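Local coordinates for protein phosphoribosylaminoimidazole carboxylase, ATPase subunit (Thermotoga maritima, PDB 3AX6) that probably catalyses the ATP-dependent joining of hydrogencarbonate to 5-aminoimidazole ribonucleotide, giving N5-carboxyaminoimidazole ribonucleotide in purine biosynthesis, at residues Lys105-Lys110 with Val232-Gly237. Numbering follows the deposited sequence.
Sequences KEFLKK and VEALEG
Phe107 reaches from helix 101-110 to the last turn of helix 218-235, where its ring meets Ala234 and Leu235. Its dominance can be measured: of the 140 Å² buried between residues 105-110 and 232-237, Phe107 supplies 75 Å², Leu235 37 Å² and Ala234 24 Å². With CG anti to the backbone N (chi1 169°), the ring projects from its helix and presents its far end, CE1 and CZ, to both partners. Leu235 brings both methyls to that end from one side of the ring plane. Its CD2 lies 3.3 Å from Phe107 CE1, a close approach for two carbons, while CD1 of Leu235 sits 3.4 Å from Phe107 CZ. The methyl of Ala234 comes from the opposite side, its CB 3.6 Å from Phe107 CZ, so that the ring end sits between the two residues. Both Ala234 CB and Leu235 CD2 come to the ring obliquely, but the backbone carbon C of Ala234 lies in the ring plane at its edge.

The helix bearing these partners ends here in a Schellman motif: Gly237 N donates a hydrogen bond to Val232 O (2.9 Å), a weak one runs from Glu236 N to Glu233 O, and Glu236, the C-prime residue, has a phi of 60°. Beyond the pair, Ala234 also touches Asn111. The contact thus joins two helices of the ATP-grasp region at the surface, with the side chain of Phe107 about 11 Å from that of the ADP-binding Lys101. Replacing Phe107 by an alanine is likely to open a gap between the helices and leave both Leu235 methyls without their aromatic partner. Carbon meets carbon at every side-chain contact described across the interface, so within this contact van der Waals fit, probably with some shielding of apolar surface from water, does the work, and no polar pairing between the two segments fixes the ring.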
# COMPACT_ATOMS: atom_id res chain seq x y z
N LYS A 105 -12.08 -21.32 -25.30
CA LYS A 105 -11.17 -21.84 -26.33
C LYS A 105 -11.67 -21.49 -27.73
O LYS A 105 -10.89 -21.12 -28.61
CB LYS A 105 -11.05 -23.37 -26.21
CG LYS A 105 -10.31 -23.86 -24.97
CD LYS A 105 -8.87 -23.38 -24.98
CE LYS A 105 -8.11 -23.83 -23.74
NZ LYS A 105 -6.72 -23.28 -23.73
N GLU A 106 -12.97 -21.61 -27.93
CA GLU A 106 -13.63 -21.31 -29.20
C GLU A 106 -13.37 -19.84 -29.54
O GLU A 106 -13.08 -19.49 -30.68
CB GLU A 106 -15.14 -21.57 -29.06
CG GLU A 106 -15.91 -21.89 -30.33
CD GLU A 106 -15.90 -23.38 -30.68
OE1 GLU A 106 -16.73 -23.80 -31.52
OE2 GLU A 106 -15.07 -24.12 -30.12
N PHE A 107 -13.48 -18.98 -28.53
CA PHE A 107 -13.26 -17.55 -28.71
C PHE A 107 -11.82 -17.21 -29.09
O PHE A 107 -11.58 -16.45 -30.03
CB PHE A 107 -13.63 -16.78 -27.44
CG PHE A 107 -13.18 -15.35 -27.46
CD1 PHE A 107 -11.97 -14.98 -26.88
CD2 PHE A 107 -13.95 -14.37 -28.07
CE1 PHE A 107 -11.54 -13.66 -26.91
CE2 PHE A 107 -13.53 -13.04 -28.11
CZ PHE A 107 -12.32 -12.68 -27.53
N LEU A 108 -10.88 -17.77 -28.35
CA LEU A 108 -9.48 -17.51 -28.63
C LEU A 108 -9.14 -18.00 -30.04
O LEU A 108 -8.47 -17.30 -30.80
CB LEU A 108 -8.60 -18.22 -27.60
CG LEU A 108 -8.78 -17.72 -26.16
CD1 LEU A 108 -8.11 -18.66 -25.16
CD2 LEU A 108 -8.22 -16.31 -26.04
N LYS A 109 -9.63 -19.18 -30.39
CA LYS A 109 -9.38 -19.75 -31.71
C LYS A 109 -9.97 -18.87 -32.81
O LYS A 109 -9.37 -18.71 -33.88
CB LYS A 109 -9.99 -21.16 -31.81
CG LYS A 109 -9.83 -21.80 -33.18
CD LYS A 109 -10.41 -23.20 -33.22
CE LYS A 109 -10.28 -23.80 -34.62
NZ LYS A 109 -8.87 -23.75 -35.11
N LYS A 110 -11.13 -18.28 -32.54
CA LYS A 110 -11.79 -17.42 -33.51
C LYS A 110 -11.01 -16.11 -33.71
O LYS A 110 -11.18 -15.43 -34.72
CB LYS A 110 -13.23 -17.14 -33.06
CG LYS A 110 -13.98 -16.14 -33.93
CD LYS A 110 -15.49 -16.28 -33.77
CE LYS A 110 -16.00 -17.56 -34.44
NZ LYS A 110 -17.49 -17.64 -34.50
N VAL A 232 -6.86 -9.48 -24.30
CA VAL A 232 -7.71 -8.44 -23.75
C VAL A 232 -8.22 -7.53 -24.87
O VAL A 232 -9.31 -6.96 -24.76
CB VAL A 232 -6.95 -7.64 -22.67
CG1 VAL A 232 -5.64 -7.12 -23.23
CG2 VAL A 232 -7.80 -6.49 -22.17
N GLU A 233 -7.45 -7.40 -25.95
CA GLU A 233 -7.87 -6.56 -27.07
C GLU A 233 -9.04 -7.22 -27.80
O GLU A 233 -10.00 -6.54 -28.17
CB GLU A 233 -6.72 -6.35 -28.06
CG GLU A 233 -5.66 -5.33 -27.63
CD GLU A 233 -6.11 -3.89 -27.79
OE1 GLU A 233 -5.23 -3.00 -27.77
OE2 GLU A 233 -7.32 -3.64 -27.94
N ALA A 234 -8.95 -8.53 -27.99
CA ALA A 234 -10.02 -9.25 -28.68
C ALA A 234 -11.29 -9.18 -27.83
O ALA A 234 -12.39 -9.01 -28.35
CB ALA A 234 -9.62 -10.71 -28.89
N LEU A 235 -11.12 -9.31 -26.53
CA LEU A 235 -12.25 -9.25 -25.61
C LEU A 235 -12.77 -7.82 -25.51
O LEU A 235 -13.92 -7.61 -25.10
CB LEU A 235 -11.85 -9.70 -24.19
CG LEU A 235 -11.78 -11.16 -23.77
CD1 LEU A 235 -13.02 -11.89 -24.25
CD2 LEU A 235 -10.55 -11.81 -24.32
N GLU A 236 -11.94 -6.84 -25.87
CA GLU A 236 -12.31 -5.43 -25.73
C GLU A 236 -12.56 -5.29 -24.23
O GLU A 236 -13.47 -4.59 -23.78
CB GLU A 236 -13.59 -5.11 -26.51
CG GLU A 236 -13.36 -4.75 -27.96
CD GLU A 236 -14.67 -4.57 -28.72
OE1 GLU A 236 -14.63 -4.07 -29.86
OE2 GLU A 236 -15.73 -4.94 -28.18
N GLY A 237 -11.73 -5.99 -23.47
CA GLY A 237 -11.86 -5.99 -22.03
C GLY A 237 -11.67 -4.65 -21.36
O GLY A 237 -10.95 -3.78 -21.86